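Local coordinates for glycosyl hydrolase BlGH5_18 (Bifidobacterium longum subsp. infantis, PDB 7LQX), which probably hydrolyses glycosidic bonds as a subfamily 18 member of glycoside hydrolase family 5, taking part in N-glycan breakdown by this gut bacterium, at residues 218-223 / 374-379; 369-374 / 405-410; 209-214 / 255-260; 222-227 / 264-269. All blocks are in the same frame, centred on the assembly; numbering follows the deposited sequence.

Interaction 1. Residues 218-223 / 374-379; sequences TPVQAA and NGNPLN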
loop_
_atom_site.group_PDB
_atom_site.type_symbol
_atom_site.label_atom_id
_atom_site.label_comp_id
_atom_site.label_asym_id
_atom_site.label_seq_id
_atom_site.Cartn_x
_atom_site.Cartn_y
_atom_site.Cartn_z
ATOM N N THR A 218 -17.159 -17.202 -11.224
ATOM C CA THR A 218 -18.175 -17.695 -12.142
ATOM C C THR A 218 -19.591 -17.418 -11.671
ATOM O O THR A 218 -19.843 -17.245 -10.476
ATOM C CB THR A 218 -18.043 -19.221 -12.294
ATOM O OG1 THR A 218 -18.389 -19.805 -11.032
ATOM C CG2 THR A 218 -16.632 -19.634 -12.698
ATOM N N PRO A 219 -20.551 -17.418 -12.598
ATOM C CA PRO A 219 -21.965 -17.300 -12.193
ATOM C C PRO A 219 -22.407 -18.332 -11.169
ATOM O O PRO A 219 -23.151 -17.996 -10.236
ATOM C CB PRO A 219 -22.711 -17.456 -13.528
ATOM C CG PRO A 219 -21.734 -16.911 -14.543
ATOM C CD PRO A 219 -20.386 -17.373 -14.062
ATOM N N VAL A 220 -21.990 -19.588 -11.325
ATOM C CA VAL A 220 -22.396 -20.615 -10.369
ATOM C C VAL A 220 -21.905 -20.279 -8.963
ATOM O O VAL A 220 -22.647 -20.426 -7.983
ATOM C CB VAL A 220 -21.940 -22.009 -10.843
ATOM C CG1 VAL A 220 -22.045 -23.031 -9.720
ATOM C CG2 VAL A 220 -22.763 -22.444 -12.060
ATOM N N GLN A 221 -20.661 -19.801 -8.830
ATOM C CA GLN A 221 -20.179 -19.410 -7.509
ATOM C C GLN A 221 -20.999 -18.248 -6.955
ATOM O O GLN A 221 -21.380 -18.239 -5.776
ATOM C CB GLN A 221 -18.714 -18.976 -7.579
ATOM C CG GLN A 221 -17.714 -20.036 -7.932
ATOM C CD GLN A 221 -16.438 -19.428 -8.481
ATOM O OE1 GLN A 221 -16.354 -18.220 -8.667
ATOM N NE2 GLN A 221 -15.449 -20.269 -8.769
ATOM N N ALA A 222 -21.255 -17.239 -7.788
ATOM C CA ALA A 222 -21.949 -16.054 -7.309
ATOM C C ALA A 222 -23.347 -16.390 -6.826
ATOM O O ALA A 222 -23.835 -15.787 -5.865
ATOM C CB ALA A 222 -22.027 -15.002 -8.414
ATOM N N ALA A 223 -24.000 -17.346 -7.474
ATOM C CA ALA A 223 -25.404 -17.642 -7.224
ATOM C C ALA A 223 -25.606 -18.860 -6.334
ATOM O O ALA A 223 -26.750 -19.283 -6.136
ATOM C CB ALA A 223 -26.147 -17.802 -8.556
ATOM N N ASN A 374 -20.183 -27.591 -15.920
ATOM C CA ASN A 374 -20.200 -27.032 -14.577
ATOM C C ASN A 374 -21.418 -26.156 -14.317
ATOM O O ASN A 374 -21.570 -25.640 -13.202
ATOM C CB ASN A 374 -18.936 -26.202 -14.319
ATOM C CG ASN A 374 -17.660 -26.966 -14.610
ATOM O OD1 ASN A 374 -16.761 -26.460 -15.286
ATOM N ND2 ASN A 374 -17.568 -28.186 -14.100
ATOM N N GLY A 375 -22.269 -25.944 -15.315
ATOM C CA GLY A 375 -23.418 -25.080 -15.155
ATOM C C GLY A 375 -23.184 -23.619 -15.466
ATOM O O GLY A 375 -24.095 -22.808 -15.264
ATOM N N ASN A 376 -22.026 -23.268 -15.977
ATOM C CA ASN A 376 -21.730 -21.900 -16.369
ATOM C C ASN A 376 -21.976 -21.709 -17.859
ATOM O O ASN A 376 -21.944 -22.665 -18.639
ATOM C CB ASN A 376 -20.273 -21.587 -16.030
ATOM C CG ASN A 376 -20.043 -21.471 -14.534
ATOM O OD1 ASN A 376 -20.719 -20.702 -13.858
ATOM N ND2 ASN A 376 -19.123 -22.274 -14.008
ATOM N N PRO A 377 -22.246 -20.482 -18.298
ATOM C CA PRO A 377 -22.556 -20.279 -19.717
ATOM C C PRO A 377 -21.418 -20.734 -20.615
ATOM O O PRO A 377 -20.241 -20.534 -20.310
ATOM C CB PRO A 377 -22.763 -18.761 -19.818
ATOM C CG PRO A 377 -23.143 -18.342 -18.456
ATOM C CD PRO A 377 -22.322 -19.212 -17.545
ATOM N N LEU A 378 -21.782 -21.341 -21.743
ATOM C CA LEU A 378 -20.804 -21.520 -22.804
ATOM C C LEU A 378 -20.296 -20.176 -23.301
ATOM O O LEU A 378 -19.142 -20.059 -23.729
ATOM C CB LEU A 378 -21.428 -22.270 -23.971
ATOM C CG LEU A 378 -21.910 -23.687 -23.692
ATOM C CD1 LEU A 378 -22.590 -24.266 -24.928
ATOM C CD2 LEU A 378 -20.757 -24.561 -23.249
ATOM N N ASN A 379 -21.144 -19.149 -23.248
ATOM C CA ASN A 379 -20.831 -17.829 -23.797
ATOM C C ASN A 379 -21.307 -16.783 -22.792
ATOM O O ASN A 379 -22.427 -16.271 -22.884
ATOM C CB ASN A 379 -21.511 -17.668 -25.148
ATOM C CG ASN A 379 -20.999 -16.493 -25.919
ATOM O OD1 ASN A 379 -20.509 -15.526 -25.349
ATOM N ND2 ASN A 379 -21.111 -16.565 -27.235
HETATM O O HOH W 1 -18.035 -22.512 -11.203
#

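Interaction 2. Residues 369-374 / 405-410; sequences IEVDEN and LVTSAT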
loop_
_atom_site.group_PDB
_atom_site.type_symbol
_atom_site.label_atom_id
_atom_site.label_comp_id
_atom_site.label_asym_id
_atom_site.label_seq_id
_atom_site.Cartn_x
_atom_site.Cartn_y
_atom_site.Cartn_z
ATOM N N ILE A 369 -30.059 -19.952 -21.634
ATOM C CA ILE A 369 -28.606 -19.843 -21.691
ATOM C C ILE A 369 -28.026 -21.252 -21.696
ATOM O O ILE A 369 -28.166 -21.988 -20.712
ATOM C CB ILE A 369 -28.072 -19.055 -20.484
ATOM C CG1 ILE A 369 -28.641 -17.640 -20.446
ATOM C CG2 ILE A 369 -26.555 -18.988 -20.510
ATOM C CD1 ILE A 369 -28.362 -16.888 -19.149
ATOM N N GLU A 370 -27.362 -21.622 -22.791
ATOM C CA GLU A 370 -26.682 -22.909 -22.859
ATOM C C GLU A 370 -25.503 -22.921 -21.895
ATOM O O GLU A 370 -24.693 -21.986 -21.875
ATOM C CB GLU A 370 -26.181 -23.170 -24.278
ATOM C CG GLU A 370 -27.277 -23.506 -25.267
ATOM C CD GLU A 370 -27.916 -24.862 -25.006
ATOM O OE1 GLU A 370 -27.215 -25.786 -24.536
ATOM O OE2 GLU A 370 -29.125 -25.006 -25.271
ATOM N N VAL A 371 -25.394 -23.991 -21.112
ATOM C CA VAL A 371 -24.377 -24.079 -20.074
ATOM C C VAL A 371 -23.461 -25.272 -20.312
ATOM O O VAL A 371 -23.820 -26.246 -20.983
ATOM C CB VAL A 371 -24.980 -24.108 -18.654
ATOM C CG1 VAL A 371 -25.637 -22.779 -18.335
ATOM C CG2 VAL A 371 -25.979 -25.243 -18.496
ATOM N N ASP A 372 -22.250 -25.164 -19.754
ATOM C CA ASP A 372 -21.228 -26.201 -19.838
ATOM C C ASP A 372 -21.466 -27.237 -18.742
ATOM O O ASP A 372 -22.483 -27.216 -18.045
ATOM C CB ASP A 372 -19.825 -25.586 -19.789
ATOM C CG ASP A 372 -19.483 -24.935 -18.438
ATOM O OD1 ASP A 372 -20.148 -25.217 -17.421
ATOM O OD2 ASP A 372 -18.531 -24.126 -18.394
ATOM N N GLU A 373 -20.511 -28.161 -18.587
ATOM C CA GLU A 373 -20.659 -29.265 -17.647
ATOM C C GLU A 373 -20.658 -28.803 -16.197
ATOM O O GLU A 373 -21.099 -29.556 -15.325
ATOM C CB GLU A 373 -19.545 -30.291 -17.871
ATOM C CG GLU A 373 -18.156 -29.810 -17.477
ATOM N N ASN A 374 -20.183 -27.591 -15.920
ATOM C CA ASN A 374 -20.200 -27.032 -14.577
ATOM C C ASN A 374 -21.418 -26.156 -14.317
ATOM O O ASN A 374 -21.570 -25.640 -13.202
ATOM C CB ASN A 374 -18.936 -26.202 -14.319
ATOM C CG ASN A 374 -17.660 -26.966 -14.610
ATOM O OD1 ASN A 374 -16.761 -26.460 -15.286
ATOM N ND2 ASN A 374 -17.568 -28.186 -14.100
ATOM N N LEU A 405 -34.261 -15.467 -16.877
ATOM C CA LEU A 405 -33.283 -16.248 -17.619
ATOM C C LEU A 405 -33.196 -17.621 -16.983
ATOM O O LEU A 405 -33.234 -17.741 -15.759
ATOM C CB LEU A 405 -31.911 -15.578 -17.622
ATOM C CG LEU A 405 -32.017 -14.274 -18.433
ATOM C CD1 LEU A 405 -31.849 -13.046 -17.548
ATOM C CD2 LEU A 405 -31.096 -14.239 -19.644
ATOM N N VAL A 406 -33.067 -18.648 -17.815
ATOM C CA VAL A 406 -32.897 -20.007 -17.324
ATOM C C VAL A 406 -31.757 -20.659 -18.092
ATOM O O VAL A 406 -31.424 -20.267 -19.212
ATOM C CB VAL A 406 -34.178 -20.859 -17.447
ATOM C CG1 VAL A 406 -35.317 -20.238 -16.661
ATOM C CG2 VAL A 406 -34.558 -21.055 -18.903
ATOM N N THR A 407 -31.146 -21.664 -17.469
ATOM C CA THR A 407 -30.160 -22.444 -18.190
ATOM C C THR A 407 -30.845 -23.487 -19.073
ATOM O O THR A 407 -32.030 -23.808 -18.919
ATOM C CB THR A 407 -29.224 -23.180 -17.234
ATOM O OG1 THR A 407 -29.959 -24.216 -16.573
ATOM C CG2 THR A 407 -28.609 -22.221 -16.222
ATOM N N SER A 408 -30.047 -24.049 -19.983
ATOM C CA SER A 408 -30.525 -25.137 -20.833
ATOM C C SER A 408 -31.007 -26.338 -20.023
ATOM O O SER A 408 -31.939 -27.024 -20.446
ATOM C CB SER A 408 -29.427 -25.524 -21.827
ATOM O OG SER A 408 -28.163 -25.626 -21.192
ATOM N N ALA A 409 -30.405 -26.608 -18.865
ATOM C CA ALA A 409 -30.891 -27.685 -18.008
ATOM C C ALA A 409 -32.263 -27.360 -17.425
ATOM O O ALA A 409 -33.178 -28.187 -17.466
ATOM C CB ALA A 409 -29.872 -27.962 -16.902
ATOM N N THR A 410 -32.433 -26.149 -16.894
ATOM C CA THR A 410 -33.736 -25.756 -16.357
ATOM C C THR A 410 -34.801 -25.775 -17.442
ATOM O O THR A 410 -35.952 -26.149 -17.187
ATOM C CB THR A 410 -33.605 -24.376 -15.714
ATOM O OG1 THR A 410 -32.677 -24.478 -14.631
ATOM C CG2 THR A 410 -34.928 -23.865 -15.201
#

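Interaction 3. Residues 209-214 / 255-260; sequences VWYLDH and LYLAEL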
loop_
_atom_site.group_PDB
_atom_site.type_symbol
_atom_site.label_atom_id
_atom_site.label_comp_id
_atom_site.label_asym_id
_atom_site.label_seq_id
_atom_site.Cartn_x
_atom_site.Cartn_y
_atom_site.Cartn_z
ATOM N N VAL A 209 -17.980 -11.231 -13.422
ATOM C CA VAL A 209 -18.445 -12.577 -13.100
ATOM C C VAL A 209 -19.552 -13.010 -14.053
ATOM O O VAL A 209 -19.637 -14.188 -14.423
ATOM C CB VAL A 209 -18.869 -12.672 -11.619
ATOM C CG1 VAL A 209 -20.133 -11.876 -11.337
ATOM C CG2 VAL A 209 -19.047 -14.124 -11.209
ATOM N N TRP A 210 -20.396 -12.071 -14.490
ATOM C CA TRP A 210 -21.517 -12.386 -15.371
ATOM C C TRP A 210 -21.156 -12.292 -16.841
ATOM O O TRP A 210 -21.774 -12.962 -17.672
ATOM C CB TRP A 210 -22.714 -11.441 -15.104
ATOM C CG TRP A 210 -23.096 -11.448 -13.667
ATOM C CD1 TRP A 210 -22.923 -10.438 -12.779
ATOM C CD2 TRP A 210 -23.650 -12.543 -12.926
ATOM N NE1 TRP A 210 -23.340 -10.826 -11.530
ATOM C CE2 TRP A 210 -23.783 -12.118 -11.595
ATOM C CE3 TRP A 210 -24.055 -13.834 -13.260
ATOM C CZ2 TRP A 210 -24.297 -12.936 -10.599
ATOM C CZ3 TRP A 210 -24.559 -14.647 -12.265
ATOM C CH2 TRP A 210 -24.681 -14.191 -10.954
ATOM N N TYR A 211 -20.179 -11.472 -17.181
ATOM C CA TYR A 211 -20.016 -11.014 -18.541
ATOM C C TYR A 211 -18.708 -11.435 -19.202
ATOM O O TYR A 211 -18.578 -11.268 -20.418
ATOM C CB TYR A 211 -20.111 -9.481 -18.561
ATOM C CG TYR A 211 -21.453 -8.874 -18.195
ATOM C CD1 TYR A 211 -22.634 -9.609 -18.215
ATOM C CD2 TYR A 211 -21.529 -7.532 -17.857
ATOM C CE1 TYR A 211 -23.843 -9.004 -17.918
ATOM C CE2 TYR A 211 -22.729 -6.932 -17.561
ATOM C CZ TYR A 211 -23.886 -7.667 -17.597
ATOM O OH TYR A 211 -25.103 -7.076 -17.318
ATOM N N LEU A 212 -17.748 -11.978 -18.462
ATOM C CA LEU A 212 -16.436 -12.279 -19.021
ATOM C C LEU A 212 -16.202 -13.780 -19.125
ATOM O O LEU A 212 -16.166 -14.479 -18.109
ATOM C CB LEU A 212 -15.338 -11.696 -18.140
ATOM C CG LEU A 212 -15.196 -10.186 -18.135
ATOM C CD1 LEU A 212 -14.131 -9.790 -17.123
ATOM C CD2 LEU A 212 -14.836 -9.688 -19.521
ATOM N N ASP A 213 -15.982 -14.270 -20.338
ATOM C CA ASP A 213 -15.651 -15.677 -20.499
ATOM C C ASP A 213 -14.260 -15.966 -19.957
ATOM O O ASP A 213 -13.375 -15.109 -19.967
ATOM C CB ASP A 213 -15.751 -16.078 -21.963
ATOM C CG ASP A 213 -17.179 -16.248 -22.392
ATOM O OD1 ASP A 213 -17.859 -17.145 -21.841
ATOM O OD2 ASP A 213 -17.639 -15.440 -23.220
ATOM N N HIS A 214 -14.091 -17.179 -19.441
ATOM C CA HIS A 214 -12.825 -17.682 -18.920
ATOM C C HIS A 214 -12.355 -16.954 -17.667
ATOM O O HIS A 214 -11.203 -17.108 -17.269
ATOM C CB HIS A 214 -11.736 -17.679 -20.002
ATOM C CG HIS A 214 -12.171 -18.318 -21.284
ATOM N ND1 HIS A 214 -12.424 -19.669 -21.392
ATOM C CD2 HIS A 214 -12.421 -17.789 -22.505
ATOM C CE1 HIS A 214 -12.798 -19.946 -22.628
ATOM N NE2 HIS A 214 -12.805 -18.824 -23.324
ATOM N N LEU A 255 -32.304 -4.891 -12.776
ATOM C CA LEU A 255 -33.241 -6.001 -12.884
ATOM C C LEU A 255 -32.654 -7.133 -13.710
ATOM O O LEU A 255 -32.790 -8.314 -13.360
ATOM C CB LEU A 255 -34.536 -5.508 -13.532
ATOM C CG LEU A 255 -35.558 -6.593 -13.876
ATOM C CD1 LEU A 255 -35.986 -7.369 -12.642
ATOM C CD2 LEU A 255 -36.775 -5.989 -14.570
ATOM N N TYR A 256 -32.016 -6.789 -14.830
ATOM C CA TYR A 256 -31.439 -7.809 -15.693
ATOM C C TYR A 256 -30.414 -8.649 -14.948
ATOM O O TYR A 256 -30.443 -9.880 -15.021
ATOM C CB TYR A 256 -30.799 -7.162 -16.920
ATOM C CG TYR A 256 -29.998 -8.149 -17.740
ATOM C CD1 TYR A 256 -30.631 -9.156 -18.457
ATOM C CD2 TYR A 256 -28.619 -8.095 -17.768
ATOM C CE1 TYR A 256 -29.915 -10.060 -19.195
ATOM C CE2 TYR A 256 -27.885 -8.998 -18.514
ATOM C CZ TYR A 256 -28.546 -9.987 -19.222
ATOM O OH TYR A 256 -27.838 -10.896 -19.973
ATOM N N LEU A 257 -29.485 -8.010 -14.237
ATOM C CA LEU A 257 -28.488 -8.784 -13.510
ATOM C C LEU A 257 -29.140 -9.658 -12.449
ATOM O O LEU A 257 -28.706 -10.791 -12.209
ATOM C CB LEU A 257 -27.444 -7.866 -12.881
ATOM C CG LEU A 257 -26.344 -7.410 -13.835
ATOM C CD1 LEU A 257 -25.267 -6.612 -13.101
ATOM C CD2 LEU A 257 -25.710 -8.585 -14.586
ATOM N N ALA A 258 -30.171 -9.147 -11.784
ATOM C CA ALA A 258 -30.861 -9.962 -10.792
ATOM C C ALA A 258 -31.458 -11.213 -11.434
ATOM O O ALA A 258 -31.288 -12.328 -10.926
ATOM C CB ALA A 258 -31.941 -9.139 -10.092
ATOM N N GLU A 259 -32.145 -11.047 -12.566
ATOM C CA GLU A 259 -32.741 -12.196 -13.246
ATOM C C GLU A 259 -31.675 -13.124 -13.812
ATOM O O GLU A 259 -31.825 -14.349 -13.767
ATOM C CB GLU A 259 -33.679 -11.727 -14.356
ATOM C CG GLU A 259 -34.923 -11.000 -13.855
ATOM C CD GLU A 259 -35.740 -11.820 -12.869
ATOM O OE1 GLU A 259 -35.684 -13.067 -12.914
ATOM O OE2 GLU A 259 -36.443 -11.215 -12.043
ATOM N N LEU A 260 -30.593 -12.563 -14.354
ATOM C CA LEU A 260 -29.504 -13.391 -14.852
ATOM C C LEU A 260 -28.966 -14.278 -13.742
ATOM O O LEU A 260 -28.728 -15.473 -13.949
ATOM C CB LEU A 260 -28.411 -12.494 -15.430
ATOM C CG LEU A 260 -27.191 -13.198 -16.011
ATOM C CD1 LEU A 260 -27.544 -14.084 -17.183
ATOM C CD2 LEU A 260 -26.169 -12.146 -16.438
#

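Interaction 4. Residues 222-227 / 264-269; sequences AANLGD and FARNPD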
loop_
_atom_site.group_PDB
_atom_site.type_symbol
_atom_site.label_atom_id
_atom_site.label_comp_id
_atom_site.label_asym_id
_atom_site.label_seq_id
_atom_site.Cartn_x
_atom_site.Cartn_y
_atom_site.Cartn_z
ATOM N N ALA A 222 -21.255 -17.239 -7.788
ATOM C CA ALA A 222 -21.949 -16.054 -7.309
ATOM C C ALA A 222 -23.347 -16.390 -6.826
ATOM O O ALA A 222 -23.835 -15.787 -5.865
ATOM C CB ALA A 222 -22.027 -15.002 -8.414
ATOM N N ALA A 223 -24.000 -17.346 -7.474
ATOM C CA ALA A 223 -25.404 -17.642 -7.224
ATOM C C ALA A 223 -25.606 -18.860 -6.334
ATOM O O ALA A 223 -26.750 -19.283 -6.136
ATOM C CB ALA A 223 -26.147 -17.802 -8.556
ATOM N N ASN A 224 -24.535 -19.422 -5.782
ATOM C CA ASN A 224 -24.679 -20.572 -4.895
ATOM C C ASN A 224 -23.788 -20.544 -3.665
ATOM O O ASN A 224 -24.190 -21.093 -2.638
ATOM C CB ASN A 224 -24.449 -21.880 -5.649
ATOM C CG ASN A 224 -25.498 -22.103 -6.689
ATOM O OD1 ASN A 224 -26.593 -22.594 -6.394
ATOM N ND2 ASN A 224 -25.207 -21.701 -7.905
ATOM N N LEU A 225 -22.611 -19.942 -3.715
ATOM C CA LEU A 225 -21.756 -19.868 -2.541
ATOM C C LEU A 225 -22.074 -18.599 -1.771
ATOM O O LEU A 225 -22.319 -17.545 -2.367
ATOM C CB LEU A 225 -20.281 -19.900 -2.938
ATOM C CG LEU A 225 -19.867 -21.209 -3.612
ATOM C CD1 LEU A 225 -18.390 -21.153 -4.000
ATOM C CD2 LEU A 225 -20.140 -22.440 -2.748
ATOM N N GLY A 226 -22.077 -18.701 -0.447
ATOM C CA GLY A 226 -22.544 -17.618 0.390
ATOM C C GLY A 226 -24.060 -17.608 0.439
ATOM O O GLY A 226 -24.732 -18.323 -0.298
ATOM N N ASP A 227 -24.614 -16.761 1.313
ATOM C CA ASP A 227 -26.042 -16.830 1.619
ATOM C C ASP A 227 -26.931 -16.069 0.648
ATOM O O ASP A 227 -28.128 -16.365 0.578
ATOM C CB ASP A 227 -26.279 -16.301 3.033
ATOM C CG ASP A 227 -25.720 -17.218 4.090
ATOM O OD1 ASP A 227 -26.016 -18.426 4.040
ATOM O OD2 ASP A 227 -24.988 -16.742 4.976
ATOM N N PHE A 264 -28.721 -19.251 -12.449
ATOM C CA PHE A 264 -27.660 -20.107 -11.933
ATOM C C PHE A 264 -27.860 -20.536 -10.489
ATOM O O PHE A 264 -27.114 -21.401 -10.017
ATOM C CB PHE A 264 -26.299 -19.403 -12.125
ATOM C CG PHE A 264 -26.088 -18.958 -13.537
ATOM C CD1 PHE A 264 -25.704 -19.859 -14.510
ATOM C CD2 PHE A 264 -26.359 -17.652 -13.913
ATOM C CE1 PHE A 264 -25.568 -19.457 -15.822
ATOM C CE2 PHE A 264 -26.232 -17.256 -15.214
ATOM C CZ PHE A 264 -25.840 -18.151 -16.171
ATOM N N ALA A 265 -28.809 -19.948 -9.772
ATOM C CA ALA A 265 -29.046 -20.301 -8.378
ATOM C C ALA A 265 -29.783 -21.630 -8.318
ATOM O O ALA A 265 -30.880 -21.756 -8.869
ATOM C CB ALA A 265 -29.894 -19.220 -7.716
ATOM N N ARG A 266 -29.197 -22.616 -7.643
ATOM C CA ARG A 266 -29.886 -23.892 -7.497
ATOM C C ARG A 266 -31.048 -23.797 -6.516
ATOM O O ARG A 266 -31.989 -24.593 -6.601
ATOM C CB ARG A 266 -28.902 -24.972 -7.049
ATOM C CG ARG A 266 -27.775 -25.217 -8.036
ATOM C CD ARG A 266 -26.923 -26.411 -7.645
ATOM N NE ARG A 266 -26.197 -26.221 -6.393
ATOM C CZ ARG A 266 -24.980 -25.688 -6.305
ATOM N NH1 ARG A 266 -24.343 -25.286 -7.394
ATOM N NH2 ARG A 266 -24.396 -25.563 -5.122
ATOM N N ASN A 267 -31.001 -22.859 -5.581
ATOM C CA ASN A 267 -32.079 -22.665 -4.622
ATOM C C ASN A 267 -33.015 -21.610 -5.191
ATOM O O ASN A 267 -32.613 -20.440 -5.300
ATOM C CB ASN A 267 -31.503 -22.198 -3.292
ATOM C CG ASN A 267 -32.564 -21.681 -2.331
ATOM O OD1 ASN A 267 -33.756 -21.929 -2.498
ATOM N ND2 ASN A 267 -32.122 -20.944 -1.315
ATOM N N PRO A 268 -34.252 -21.952 -5.566
ATOM C CA PRO A 268 -35.125 -20.949 -6.202
ATOM C C PRO A 268 -35.560 -19.826 -5.279
ATOM O O PRO A 268 -36.112 -18.831 -5.770
ATOM C CB PRO A 268 -36.331 -21.779 -6.674
ATOM C CG PRO A 268 -36.361 -22.923 -5.743
ATOM C CD PRO A 268 -34.915 -23.267 -5.455
ATOM N N ASP A 269 -35.331 -19.950 -3.974
ATOM C CA ASP A 269 -35.652 -18.911 -3.005
ATOM C C ASP A 269 -34.438 -18.077 -2.607
ATOM O O ASP A 269 -34.551 -17.236 -1.716
ATOM C CB ASP A 269 -36.320 -19.545 -1.778
ATOM C CG ASP A 269 -37.579 -20.301 -2.139
ATOM O OD1 ASP A 269 -38.393 -19.746 -2.902
ATOM O OD2 ASP A 269 -37.740 -21.451 -1.685
HETATM O O HOH W 2 -28.718 -21.130 -4.782
#

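Interaction 1. Residues 218-223 / 374-379
Asn376 meets Val220 because its CG lies beside its own backbone N and anti to the carbonyl carbon (chi1 -71°), and a further twist about the next bond (chi2 -54°) turns the amide oxygen toward the start of helix 219-224. There OD1 accepts from the backbone N of Val220 at 3.0 Å in a fairly straight bond, with the donor lying in the plane of the side-chain carbonyl. The same oxygen is hemmed in by carbon: Val220 CG2 sits 3.2 Å from Asn376 OD1, while Pro219 CD and Thr218 CB close in from other parts of the turn. The other arm of the amide, ND2, gives a hydrogen bond to a water 3.0 Å away, which in turn is hydrogen-bonded to Thr218 OG1, so both ends of the amide are tied to the helix start and its rotation is fixed. Beside it the two proline rings pack, Pro219 CG lying 3.8 Å from Pro377 CD. Thr218 is the N-cap: its OG1 accepts from Gln221 N, and Gln221 OE1 takes the N-H of Thr218 in return at 2.9 Å. On the loop side, Asp372 OD1 accepts from Asn376 N and steadies the backbone that carries the amide. The whole illustrates a capping box supplemented from afar, in which a first-turn N-H that the box does not use is taken by an asparagine of a distant loop.

Interaction 2. Residues 369-374 / 405-410
Ile369 and Val406 are joined by the shortest hydrogen bond of the contact, from Ile369 N to Val406 O at 2.8 Å. The carbonyl of Ile369 then receives Ser408 N, 2.9 Å from Ile369 O, in a more bent bond whose donor stands well above the carbonyl plane. Together they make the parallel bridge between Ile369 and Thr407, with a CA-H...O contact from Thr407 to the Ile369 oxygen alongside. Two residues further on the partner changes: Val371 N gives its hydrogen bond to the hydroxyl of Ser408, 3.2 Å from N to OG. That hydroxyl is brought round by a chi1 of 45°, which places OG between the serine's own backbone N and carbonyl carbon. Thr407 uses its OG1 within its own segment, accepting from Thr410 N in an almost straight bond (173°), an ST motif that turns the chain as the strand ends. Outward from this polar core the packing is aliphatic. On the face that carries Ile369 and Thr407, Ile369 CD1 lies 3.8 Å from Leu405 CD2, and Val371 CG1 rests 3.7 Å from Thr407 CG2. Glu370 bends at chi2, laying its carboxylate against Ser408 CB from the exposed side. Strands 365-369 and 403-407 part here, and the chemistry implies a graded ending: where the main-chain pairing stops, a serine hydroxyl stands in for a carbonyl and carries the association one step past the sheet.

Interaction 3. Residues 209-214 / 255-260
Trp210 and Leu257 are the residues of 209-214 and 255-260 whose CA atoms lie nearest, 8.1 Å apart, a spacing bridged by side chains. Leu257 CD2 is the methyl on which two rings converge. It lies 3.8 Å from Trp210 CD1, and from another direction the phenol of Tyr211 arrives, with Tyr211 OH just 3.2 Å from Leu257 CD2. The same hydroxyl reaches the rim of the Tyr256 ring, within the plane of that ring and 3.6 Å from Tyr256 CE2. Leu260 extends with CG anti to its backbone N (chi1 -180°), which sends its CD2 alongside Trp210, running the opposite way, to within 3.8 Å of Trp210 CB. Behind the indole, Val209 CG1 rests over one face near the rim. No hydrogen bond crosses between the two segments; the hydroxyl of Tyr256 is instead bound to Cys383 O. All five touching residues are buried. Around them the layers of the fold close up: Leu257 leans on strand 229-233 of the parallel sheet, Tyr256 and Leu260 meet Leu405 of strand 403-407, and Phe390 of helix 388-399 packs edge-to-face with Tyr256, so that helix 248-264 is sandwiched between the main sheet and the small C-terminal one.

Interaction 4. Residues 222-227 / 264-269
Asn224 and Arg266 stack flat group on flat group: the amide and guanidinium planes are only 6° from parallel, and Asn224 OD1 stands 3.5 Å above the centre of the Arg266 guanidinium. The arginine chain, bent at chi3 (-65°), folds back to place that group over the amide. OD1 also accepts from the backbone N of Arg266 at 2.9 Å, with the donor in the carbonyl plane and on a lone pair. The other end of the amide gives a hydrogen bond from Asn224 ND2 to Phe264 O, also 2.9 Å, with the acceptor close to the amide plane. One side chain thereby grips the 264-266 backbone at two points, and ND2 has a second acceptor in Val220 O of its own helix. Beside this clamp the methyl of Ala223 packs on Phe264 CB at 3.9 Å, and a water accepting from Asn267 N donates to Ala223 O at 3.0 Å. Asn267 OD1 takes Asp269 N in an Asx turn, shaping the loop further on. Chemically, the amide works as a surrogate peptide group, offering one donor and one acceptor to the backbone of 264-266, while the positive guanidinium stacked against it may polarise the amide.

How the interactions relate
The four contacts form one continuous patch, their centres 9 to 14 Å apart, where the main eight-stranded parallel sheet, a barrel in this family, meets the three-stranded C-terminal sheet. Helix 219-224 serves interactions 1 and 4, its start held by the loop after strand 365-369 and its end by the loop after helix 248-264. Helix 248-264 itself packs on helix 208-211 in interaction 3. Phe264 is the common neighbour, touching Pro219 and Pro377 of interaction 1, Trp210 of interaction 3 and Ile369 of interaction 2. Along the chain, interactions 3 and 4 close before interaction 2 opens, whereas interaction 1 spans 151 residues to fasten the C-terminal region onto the earlier helices.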